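Local coordinates for uncharacterized protein (Acinetobacter baumannii, PDB 4PAR) that acts as a restriction endonuclease specific for 5-hydroxymethylcytosine, with an SRA-like domain that probably recognises the modified base and a VSR-like domain that probably cuts DNA, at residues 14-19 and 277-282; 44-49 and 60-65; 70-75 and 95-100. The protein carries 3 engineered substitutions. All coordinates share one frame; numbering follows the deposited sequence.

Interaction 1: residues 14-19 and 277-282; sequences IRQLGR and DNLSSR. With nucleotides of chain C.
The guanidinium of Arg19 has Leu279 CD2 over one face, while the carbonyl O of Asn278 lies at its edge. The guanidinium of Arg15 also has Leu279 over one face, here through CB, and Ser280 OG sits near its plane at the edge. Arg19 grips Asn278 end-on with both terminal nitrogens. Arg19 NH1 donates to Asn278 O at 2.9 Å, nearly straight at 167°. Arg19 NH2 donates to Asn278 OD1 at 3.0 Å. Asn278 OD1 takes a second bond from Gln16 NE2 at 2.9 Å, and both donors come from the same face of the Asn278 amide. The amide planes of Gln16 and Asn278 stand 76° apart. Arg19 NH2 also reaches Gln16 OE1 at 2.8 Å, so Gln16, Arg19 and Asn278 hold one another in a small polar cluster. A bend in the Arg15 chain (chi3 71°) turns its end toward Ser280. There Arg15 NH1 donates to Ser280 OG at 2.6 Å, and Arg15 NH2 adds a weak bond to the same oxygen. Leu279 packs among these polar groups, with its CD2 3.7 Å from Arg15 CB. Farther along the loop, Arg282 NH2 points to OP2 of DT8 of chain C; the modelled bond is very short, and its length is doubtful. The contact joins the end of helix 7-16 and the loop that follows it, in the PvuRts1I-like N-terminal region, to the loop between strands 268-276 and 283-295 of the SRA-like region. Strand 45-51 lies beside it, and its Thr46 OG1 is bonded to Arg19 NE and Gln16 O.

Interaction 2: residues 44-49 and 60-65; sequences FVTQQF and TDLYFP
A beta hairpin of the N-terminal region carries this contact, with strands 45-51 and 57-64 paired antiparallel in the mixed central sheet. The family belongs to the PDDEXK nuclease clan. Val45 and Tyr63 form a hydrogen-bonded pair. Val45 N donates to Tyr63 O at 2.7 Å, and Tyr63 N returns a bond to Val45 O at the same 2.7 Å. Gln48 and Thr60 form a second such pair, with Thr60 N to Gln48 O at 2.9 Å. Between the pairs the chain bulges. Gln47 and Gln48 both face Thr60, which makes a G1 bulge, and Gln47 takes a positive phi of 60° there. Gln47 N bonds Asp61 O at 3.2 Å, from above the carbonyl plane. A classic bulge lies on the other strand, where Asp61 and Leu62 both face Ile71.

One face of the sheet holds Val45, Gln48, Thr60 and Tyr63. Gln48 lies against the Tyr63 ring through CG, with its amide plane turned 76° from the ring. Ile113 of strand 113-114 touches both residues, and His70 stacks on Tyr63. The other face carries Thr46 and Leu62. Leu62 packs on Val30, Ile33 and Ile34 of helix 26-37, and its CD1 approaches Phe44 CD1 to 3.9 Å. A chi1 of 66° tucks the Phe44 ring back over its own backbone. This leaves Phe44 CB to meet the Phe64 ring at CE1, 3.6 Å away.

Interaction 3: residues 70-75 and 95-100; sequences HIEVDE and PLYSIS
Glu72 stretches out straight, with CG opposite the backbone N (chi1 177°), which carries its carboxylate across to the backbone of Leu96 and Tyr97. Tyr97 places its CG beside its own backbone N (chi1 -60°) and sends its ring back toward residues 73-75. Strand 69-74 belongs to the central sheet of the PDDEXK-clan nuclease region. It crosses strand 97-99, part of a small two-stranded sheet, at about a right angle. No strand pairing occurs here; the bonds run between side chains and backbone N-H groups. Leu96 N donates to the syn lone pair of Glu72 OE2 at 2.6 Å. Tyr97 N adds a weak bond to Glu72 OE2 at 3.3 Å. Glu72 OE1 forms a salt bridge with Arg122, so the carboxylate is held from two elements. Its plane stands 80° from the Tyr97 ring and meets that ring at the edge. Asp74 OD2 packs against Leu96 CD2 at 3.5 Å. Lys23 makes a cation-pi contact with the Tyr97 ring. Tyr97 OH accepts from Gly76 N and from Glu75 N, the latter at 2.5 Å.

Interaction 2 lies between the other two, its centre about 11 Å from each of theirs. Interactions 1 and 3 have centres about 19 Å apart and do not touch. Along the chain, interaction 2 closes before interaction 3 opens, and both fall between the two segments of interaction 1. Strands 57-64 and 69-74 are neighbours in the central sheet, bonded through Leu62 O and Ile71 N, so both interactions reach that sheet, though strand 97-99 lies in a small sheet of its own. Thr60 and His70 are also bonded between them. Interaction 1 also packs on strand 45-51 at Val45 and Gln47. Interactions 2 and 3 lie within the nuclease-like region, while interaction 1 fastens that region to the SRA-like one near the DNA.

Interaction 1: residues 14-19 and 277-282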
loop_
_atom_site.group_PDB
_atom_site.type_symbol
_atom_site.label_atom_id
_atom_site.label_comp_id
_atom_site.label_asym_id
_atom_site.label_seq_id
_atom_site.Cartn_x
_atom_site.Cartn_y
_atom_site.Cartn_z
ATOM N N ILE F 14 -15.582 -9.452 -15.171
ATOM C CA ILE F 14 -14.253 -10.013 -14.962
ATOM C C ILE F 14 -13.768 -9.781 -13.534
ATOM O O ILE F 14 -13.272 -10.704 -12.880
ATOM C CB ILE F 14 -13.223 -9.426 -15.944
ATOM C CG1 ILE F 14 -13.538 -9.882 -17.361
ATOM C CG2 ILE F 14 -11.826 -9.872 -15.591
ATOM C CD1 ILE F 14 -13.883 -11.333 -17.452
ATOM N N ARG F 15 -13.926 -8.553 -13.050
ATOM C CA ARG F 15 -13.456 -8.220 -11.708
ATOM C C ARG F 15 -14.268 -8.890 -10.596
ATOM O O ARG F 15 -13.719 -9.190 -9.541
ATOM C CB ARG F 15 -13.448 -6.703 -11.510
ATOM C CG ARG F 15 -12.492 -5.985 -12.441
ATOM C CD ARG F 15 -12.442 -4.507 -12.147
ATOM N NE ARG F 15 -11.751 -4.238 -10.893
ATOM C CZ ARG F 15 -11.539 -3.019 -10.410
ATOM N NH1 ARG F 15 -11.969 -1.956 -11.078
ATOM N NH2 ARG F 15 -10.899 -2.864 -9.260
ATOM N N GLN F 16 -15.559 -9.127 -10.814
ATOM C CA GLN F 16 -16.363 -9.812 -9.801
ATOM C C GLN F 16 -15.951 -11.274 -9.681
ATOM O O GLN F 16 -15.983 -11.847 -8.594
ATOM C CB GLN F 16 -17.863 -9.721 -10.113
ATOM C CG GLN F 16 -18.467 -8.320 -9.996
ATOM C CD GLN F 16 -18.576 -7.814 -8.562
ATOM O OE1 GLN F 16 -18.697 -8.590 -7.615
ATOM N NE2 GLN F 16 -18.539 -6.499 -8.405
ATOM N N LEU F 17 -15.565 -11.871 -10.804
ATOM C CA LEU F 17 -15.145 -13.266 -10.828
ATOM C C LEU F 17 -13.628 -13.377 -10.686
ATOM O O LEU F 17 -13.060 -14.472 -10.725
ATOM C CB LEU F 17 -15.618 -13.940 -12.113
ATOM C CG LEU F 17 -17.131 -13.907 -12.304
ATOM C CD1 LEU F 17 -17.542 -14.522 -13.617
ATOM C CD2 LEU F 17 -17.825 -14.607 -11.160
ATOM N N GLY F 18 -12.979 -12.231 -10.525
ATOM C CA GLY F 18 -11.537 -12.179 -10.384
ATOM C C GLY F 18 -11.032 -11.826 -8.999
ATOM O O GLY F 18 -9.863 -11.488 -8.836
ATOM N N ARG F 19 -11.906 -11.887 -7.999
ATOM C CA ARG F 19 -11.507 -11.540 -6.637
ATOM C C ARG F 19 -10.614 -12.617 -6.059
ATOM O O ARG F 19 -10.738 -13.788 -6.418
ATOM C CB ARG F 19 -12.721 -11.358 -5.728
ATOM C CG ARG F 19 -13.588 -10.158 -6.021
ATOM C CD ARG F 19 -14.670 -10.053 -4.972
ATOM N NE ARG F 19 -15.822 -9.279 -5.419
ATOM C CZ ARG F 19 -15.898 -7.958 -5.338
ATOM N NH1 ARG F 19 -14.876 -7.272 -4.844
ATOM N NH2 ARG F 19 -16.987 -7.327 -5.760
ATOM N N ASP F 277 -16.971 1.272 -2.425
ATOM C CA ASP F 277 -17.437 0.459 -3.548
ATOM C C ASP F 277 -16.838 -0.945 -3.469
ATOM O O ASP F 277 -15.643 -1.095 -3.213
ATOM C CB ASP F 277 -17.075 1.129 -4.877
ATOM C CG ASP F 277 -17.691 0.427 -6.079
ATOM O OD1 ASP F 277 -18.670 -0.329 -5.896
ATOM O OD2 ASP F 277 -17.199 0.640 -7.210
ATOM N N ASN F 278 -17.665 -1.970 -3.686
ATOM C CA ASN F 278 -17.206 -3.356 -3.583
ATOM C C ASN F 278 -16.050 -3.632 -4.551
ATOM O O ASN F 278 -15.187 -4.472 -4.292
ATOM C CB ASN F 278 -18.364 -4.341 -3.818
ATOM C CG ASN F 278 -18.905 -4.303 -5.237
ATOM O OD1 ASN F 278 -18.200 -4.619 -6.193
ATOM N ND2 ASN F 278 -20.176 -3.954 -5.374
ATOM N N LEU F 279 -16.039 -2.911 -5.666
ATOM C CA LEU F 279 -14.885 -2.883 -6.548
ATOM C C LEU F 279 -14.225 -1.516 -6.485
ATOM O O LEU F 279 -14.901 -0.502 -6.336
ATOM C CB LEU F 279 -15.285 -3.198 -7.988
ATOM C CG LEU F 279 -15.627 -4.645 -8.329
ATOM C CD1 LEU F 279 -16.170 -4.724 -9.743
ATOM C CD2 LEU F 279 -14.402 -5.539 -8.170
ATOM N N SER F 280 -12.906 -1.491 -6.584
ATOM C CA SER F 280 -12.162 -0.240 -6.742
ATOM C C SER F 280 -12.315 0.768 -5.598
ATOM O O SER F 280 -12.136 1.966 -5.814
ATOM C CB SER F 280 -12.561 0.449 -8.055
ATOM O OG SER F 280 -12.052 -0.248 -9.182
ATOM N N SER F 281 -12.694 0.290 -4.414
ATOM C CA SER F 281 -12.364 0.947 -3.143
ATOM C C SER F 281 -12.482 2.479 -3.095
ATOM O O SER F 281 -11.634 3.151 -2.501
ATOM C CB SER F 281 -10.942 0.553 -2.730
ATOM O OG SER F 281 -10.605 1.104 -1.468
ATOM N N ARG F 282 -13.518 3.033 -3.712
ATOM C CA ARG F 282 -13.754 4.470 -3.624
ATOM C C ARG F 282 -15.093 4.678 -2.930
ATOM O O ARG F 282 -15.901 3.752 -2.856
ATOM C CB ARG F 282 -13.727 5.130 -5.010
ATOM C CG ARG F 282 -14.909 4.788 -5.905
ATOM C CD ARG F 282 -14.777 5.388 -7.308
ATOM N NE ARG F 282 -14.687 6.848 -7.309
ATOM C CZ ARG F 282 -15.708 7.671 -7.068
ATOM N NH1 ARG F 282 -16.909 7.185 -6.782
ATOM N NH2 ARG F 282 -15.523 8.985 -7.101
ATOM P P DT C 8 -13.769 12.088 -7.731
ATOM O OP1 DT C 8 -14.483 12.305 -9.009
ATOM O OP2 DT C 8 -13.869 10.780 -7.046
ATOM O "O5'" DT C 8 -12.219 12.405 -7.944
ATOM C "C5'" DT C 8 -11.792 13.747 -8.109
ATOM C "C4'" DT C 8 -10.314 13.888 -7.800
ATOM O "O4'" DT C 8 -10.095 13.816 -6.373
ATOM C "C3'" DT C 8 -9.413 12.806 -8.412
ATOM O "O3'" DT C 8 -8.586 13.373 -9.420
ATOM C "C2'" DT C 8 -8.580 12.284 -7.226
ATOM C "C1'" DT C 8 -8.782 13.370 -6.182
ATOM N N1 DT C 8 -8.613 12.900 -4.772
ATOM C C2 DT C 8 -7.480 13.261 -4.085
ATOM O O2 DT C 8 -6.603 13.956 -4.567
ATOM N N3 DT C 8 -7.408 12.784 -2.805
ATOM C C4 DT C 8 -8.333 11.994 -2.156
ATOM O O4 DT C 8 -8.175 11.620 -0.999
ATOM C C5 DT C 8 -9.500 11.643 -2.933
ATOM C C7 DT C 8 -10.575 10.788 -2.335
ATOM C C6 DT C 8 -9.581 12.107 -4.192
#

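Interaction 2: residues 44-49 and 60-65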
loop_
_atom_site.group_PDB
_atom_site.type_symbol
_atom_site.label_atom_id
_atom_site.label_comp_id
_atom_site.label_asym_id
_atom_site.label_seq_id
_atom_site.Cartn_x
_atom_site.Cartn_y
_atom_site.Cartn_z
ATOM N N PHE F 44 -25.135 -9.167 -10.452
ATOM C CA PHE F 44 -24.642 -10.042 -9.394
ATOM C C PHE F 44 -23.410 -9.456 -8.712
ATOM O O PHE F 44 -22.682 -8.650 -9.299
ATOM C CB PHE F 44 -24.333 -11.439 -9.940
ATOM C CG PHE F 44 -23.188 -11.478 -10.914
ATOM C CD1 PHE F 44 -21.881 -11.603 -10.469
ATOM C CD2 PHE F 44 -23.419 -11.415 -12.271
ATOM C CE1 PHE F 44 -20.838 -11.642 -11.354
ATOM C CE2 PHE F 44 -22.373 -11.453 -13.162
ATOM C CZ PHE F 44 -21.082 -11.567 -12.704
ATOM N N VAL F 45 -23.193 -9.857 -7.463
ATOM C CA VAL F 45 -22.054 -9.385 -6.681
ATOM C C VAL F 45 -21.391 -10.574 -5.987
ATOM O O VAL F 45 -22.077 -11.436 -5.434
ATOM C CB VAL F 45 -22.476 -8.339 -5.613
ATOM C CG1 VAL F 45 -21.255 -7.711 -4.959
ATOM C CG2 VAL F 45 -23.358 -7.270 -6.216
ATOM N N THR F 46 -20.064 -10.629 -6.019
ATOM C CA THR F 46 -19.334 -11.667 -5.291
ATOM C C THR F 46 -18.732 -11.124 -4.003
ATOM O O THR F 46 -18.285 -9.979 -3.953
ATOM C CB THR F 46 -18.197 -12.283 -6.130
ATOM O OG1 THR F 46 -17.318 -11.246 -6.581
ATOM C CG2 THR F 46 -18.754 -13.052 -7.322
ATOM N N GLN F 47 -18.717 -11.960 -2.972
ATOM C CA GLN F 47 -18.159 -11.594 -1.677
ATOM C C GLN F 47 -18.886 -10.391 -1.095
ATOM O O GLN F 47 -18.267 -9.440 -0.618
ATOM C CB GLN F 47 -16.664 -11.319 -1.796
ATOM C CG GLN F 47 -15.900 -12.493 -2.342
ATOM C CD GLN F 47 -14.415 -12.276 -2.312
ATOM O OE1 GLN F 47 -13.937 -11.252 -1.824
ATOM N NE2 GLN F 47 -13.665 -13.243 -2.835
ATOM N N GLN F 48 -20.211 -10.450 -1.138
ATOM C CA GLN F 48 -21.034 -9.372 -0.616
ATOM C C GLN F 48 -21.048 -9.427 0.894
ATOM O O GLN F 48 -21.423 -10.451 1.471
ATOM C CB GLN F 48 -22.460 -9.459 -1.160
ATOM C CG GLN F 48 -23.420 -8.475 -0.531
ATOM C CD GLN F 48 -23.062 -7.036 -0.822
ATOM O OE1 GLN F 48 -22.957 -6.631 -1.979
ATOM N NE2 GLN F 48 -22.866 -6.251 0.230
ATOM N N PHE F 49 -20.627 -8.332 1.527
ATOM C CA PHE F 49 -20.688 -8.213 2.984
ATOM C C PHE F 49 -22.128 -8.088 3.472
ATOM O O PHE F 49 -22.899 -7.294 2.935
ATOM C CB PHE F 49 -19.887 -7.006 3.464
ATOM C CG PHE F 49 -18.403 -7.179 3.372
ATOM C CD1 PHE F 49 -17.717 -7.894 4.340
ATOM C CD2 PHE F 49 -17.688 -6.609 2.332
ATOM C CE1 PHE F 49 -16.348 -8.048 4.266
ATOM C CE2 PHE F 49 -16.318 -6.757 2.251
ATOM C CZ PHE F 49 -15.648 -7.477 3.221
ATOM N N THR F 60 -21.270 -13.383 1.732
ATOM C CA THR F 60 -21.769 -14.433 0.861
ATOM C C THR F 60 -21.018 -14.421 -0.462
ATOM O O THR F 60 -20.608 -13.366 -0.949
ATOM C CB THR F 60 -23.278 -14.291 0.614
ATOM O OG1 THR F 60 -23.572 -12.950 0.213
ATOM C CG2 THR F 60 -24.031 -14.592 1.879
ATOM N N ASP F 61 -20.848 -15.607 -1.035
ATOM C CA ASP F 61 -19.998 -15.794 -2.205
ATOM C C ASP F 61 -20.617 -15.243 -3.484
ATOM O O ASP F 61 -19.929 -14.609 -4.283
ATOM C CB ASP F 61 -19.672 -17.280 -2.376
ATOM C CG ASP F 61 -18.860 -17.832 -1.220
ATOM O OD1 ASP F 61 -17.858 -17.183 -0.835
ATOM O OD2 ASP F 61 -19.234 -18.902 -0.688
ATOM N N LEU F 62 -21.908 -15.488 -3.687
ATOM C CA LEU F 62 -22.590 -14.894 -4.836
ATOM C C LEU F 62 -23.910 -14.230 -4.413
ATOM O O LEU F 62 -24.647 -14.780 -3.608
ATOM C CB LEU F 62 -22.833 -15.954 -5.913
ATOM C CG LEU F 62 -23.467 -15.470 -7.218
ATOM C CD1 LEU F 62 -22.542 -14.508 -7.928
ATOM C CD2 LEU F 62 -23.810 -16.639 -8.117
ATOM N N TYR F 63 -24.193 -13.039 -4.942
ATOM C CA TYR F 63 -25.385 -12.280 -4.538
ATOM C C TYR F 63 -26.111 -11.604 -5.700
ATOM O O TYR F 63 -25.525 -10.811 -6.432
ATOM C CB TYR F 63 -24.996 -11.226 -3.502
ATOM C CG TYR F 63 -26.087 -10.238 -3.141
ATOM C CD1 TYR F 63 -27.396 -10.650 -2.918
ATOM C CD2 TYR F 63 -25.797 -8.890 -2.997
ATOM C CE1 TYR F 63 -28.382 -9.744 -2.575
ATOM C CE2 TYR F 63 -26.777 -7.978 -2.657
ATOM C CZ TYR F 63 -28.065 -8.407 -2.443
ATOM O OH TYR F 63 -29.037 -7.489 -2.101
ATOM N N PHE F 64 -27.395 -11.917 -5.852
ATOM C CA PHE F 64 -28.259 -11.230 -6.804
ATOM C C PHE F 64 -29.200 -10.290 -6.055
ATOM O O PHE F 64 -30.135 -10.745 -5.382
ATOM C CB PHE F 64 -29.066 -12.227 -7.635
ATOM C CG PHE F 64 -28.226 -13.218 -8.378
ATOM C CD1 PHE F 64 -27.714 -12.914 -9.629
ATOM C CD2 PHE F 64 -27.960 -14.462 -7.835
ATOM C CE1 PHE F 64 -26.945 -13.831 -10.317
ATOM C CE2 PHE F 64 -27.192 -15.380 -8.516
ATOM C CZ PHE F 64 -26.685 -15.065 -9.759
ATOM N N PRO F 65 -28.946 -8.977 -6.165
ATOM C CA PRO F 65 -29.670 -7.910 -5.468
ATOM C C PRO F 65 -31.108 -7.757 -5.926
ATOM O O PRO F 65 -31.982 -7.479 -5.109
ATOM C CB PRO F 65 -28.866 -6.654 -5.820
ATOM C CG PRO F 65 -27.525 -7.158 -6.219
ATOM C CD PRO F 65 -27.796 -8.448 -6.912
#

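Interaction 3: residues 70-75 and 95-100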
loop_
_atom_site.group_PDB
_atom_site.type_symbol
_atom_site.label_atom_id
_atom_site.label_comp_id
_atom_site.label_asym_id
_atom_site.label_seq_id
_atom_site.Cartn_x
_atom_site.Cartn_y
_atom_site.Cartn_z
ATOM N N HIS F 70 -28.986 -15.158 -2.277
ATOM C CA HIS F 70 -27.580 -15.420 -2.034
ATOM C C HIS F 70 -27.243 -16.873 -2.283
ATOM O O HIS F 70 -28.101 -17.753 -2.225
ATOM C CB HIS F 70 -27.181 -15.055 -0.613
ATOM C CG HIS F 70 -27.309 -13.600 -0.301
ATOM N ND1 HIS F 70 -26.226 -12.752 -0.278
ATOM C CD2 HIS F 70 -28.389 -12.850 0.024
ATOM C CE1 HIS F 70 -26.632 -11.535 0.043
ATOM N NE2 HIS F 70 -27.939 -11.567 0.226
ATOM N N ILE F 71 -25.974 -17.100 -2.577
ATOM C CA ILE F 71 -25.427 -18.427 -2.721
ATOM C C ILE F 71 -24.136 -18.489 -1.922
ATOM O O ILE F 71 -23.235 -17.648 -2.081
ATOM C CB ILE F 71 -25.179 -18.781 -4.187
ATOM C CG1 ILE F 71 -26.516 -18.891 -4.920
ATOM C CG2 ILE F 71 -24.418 -20.085 -4.292
ATOM C CD1 ILE F 71 -26.487 -18.351 -6.320
ATOM N N GLU F 72 -24.081 -19.480 -1.044
ATOM C CA GLU F 72 -22.939 -19.717 -0.179
ATOM C C GLU F 72 -22.364 -21.110 -0.416
ATOM O O GLU F 72 -23.093 -22.107 -0.384
ATOM C CB GLU F 72 -23.350 -19.565 1.283
ATOM C CG GLU F 72 -22.247 -19.858 2.271
ATOM C CD GLU F 72 -22.736 -19.848 3.703
ATOM O OE1 GLU F 72 -23.731 -20.542 3.999
ATOM O OE2 GLU F 72 -22.125 -19.140 4.530
ATOM N N VAL F 73 -21.062 -21.174 -0.667
ATOM C CA VAL F 73 -20.367 -22.448 -0.690
ATOM C C VAL F 73 -20.082 -22.913 0.739
ATOM O O VAL F 73 -19.472 -22.179 1.527
ATOM C CB VAL F 73 -19.043 -22.355 -1.476
ATOM C CG1 VAL F 73 -18.202 -23.595 -1.236
ATOM C CG2 VAL F 73 -19.322 -22.145 -2.963
ATOM N N ASP F 74 -20.554 -24.112 1.083
ATOM C CA ASP F 74 -20.248 -24.720 2.374
ATOM C C ASP F 74 -19.132 -25.738 2.227
ATOM O O ASP F 74 -19.265 -26.743 1.528
ATOM C CB ASP F 74 -21.476 -25.399 3.003
ATOM C CG ASP F 74 -21.206 -25.917 4.436
ATOM O OD1 ASP F 74 -20.033 -25.916 4.879
ATOM O OD2 ASP F 74 -22.169 -26.330 5.121
ATOM N N GLU F 75 -18.016 -25.398 2.840
ATOM C CA GLU F 75 -16.948 -26.298 3.146
ATOM C C GLU F 75 -16.880 -26.380 4.645
ATOM O O GLU F 75 -16.797 -27.441 5.219
ATOM C CB GLU F 75 -15.650 -25.719 2.649
ATOM C CG GLU F 75 -15.778 -25.003 1.331
ATOM C CD GLU F 75 -14.452 -24.493 0.842
ATOM O OE1 GLU F 75 -13.483 -24.587 1.600
ATOM O OE2 GLU F 75 -14.371 -24.000 -0.286
ATOM N N PRO F 95 -25.766 -16.579 6.489
ATOM C CA PRO F 95 -24.597 -17.373 6.086
ATOM C C PRO F 95 -23.926 -18.108 7.244
ATOM O O PRO F 95 -24.126 -17.755 8.404
ATOM C CB PRO F 95 -23.650 -16.324 5.497
ATOM C CG PRO F 95 -24.088 -15.038 6.087
ATOM C CD PRO F 95 -25.566 -15.145 6.219
ATOM N N LEU F 96 -23.153 -19.137 6.921
ATOM C CA LEU F 96 -22.453 -19.918 7.936
ATOM C C LEU F 96 -21.089 -19.318 8.279
ATOM O O LEU F 96 -20.498 -19.642 9.310
ATOM C CB LEU F 96 -22.272 -21.365 7.465
ATOM C CG LEU F 96 -23.423 -22.374 7.531
ATOM C CD1 LEU F 96 -24.779 -21.710 7.618
ATOM C CD2 LEU F 96 -23.370 -23.291 6.320
ATOM N N TYR F 97 -20.596 -18.434 7.418
ATOM C CA TYR F 97 -19.237 -17.922 7.563
ATOM C C TYR F 97 -19.248 -16.468 7.973
ATOM O O TYR F 97 -19.924 -15.653 7.352
ATOM C CB TYR F 97 -18.450 -18.071 6.261
ATOM C CG TYR F 97 -18.307 -19.488 5.762
ATOM C CD1 TYR F 97 -19.303 -20.072 4.994
ATOM C CD2 TYR F 97 -17.168 -20.235 6.041
ATOM C CE1 TYR F 97 -19.180 -21.359 4.524
ATOM C CE2 TYR F 97 -17.035 -21.527 5.575
ATOM C CZ TYR F 97 -18.047 -22.084 4.816
ATOM O OH TYR F 97 -17.940 -23.368 4.339
ATOM N N SER F 98 -18.481 -16.142 9.007
ATOM C CA SER F 98 -18.464 -14.786 9.534
ATOM C C SER F 98 -17.039 -14.291 9.744
ATOM O O SER F 98 -16.084 -15.009 9.477
ATOM C CB SER F 98 -19.247 -14.723 10.842
ATOM O OG SER F 98 -18.782 -15.704 11.750
ATOM N N ILE F 99 -16.902 -13.059 10.216
ATOM C CA ILE F 99 -15.593 -12.470 10.453
ATOM C C ILE F 99 -15.420 -12.196 11.937
ATOM O O ILE F 99 -16.381 -11.835 12.615
ATOM C CB ILE F 99 -15.418 -11.159 9.670
ATOM C CG1 ILE F 99 -15.926 -11.323 8.240
ATOM C CG2 ILE F 99 -13.968 -10.708 9.682
ATOM C CD1 ILE F 99 -15.220 -12.415 7.467
ATOM N N SER F 100 -14.204 -12.368 12.446
ATOM C CA SER F 100 -13.919 -12.042 13.842
ATOM C C SER F 100 -14.210 -10.570 14.120
ATOM O O SER F 100 -13.890 -9.705 13.304
ATOM C CB SER F 100 -12.468 -12.378 14.190
ATOM O OG SER F 100 -11.608 -12.143 13.087
#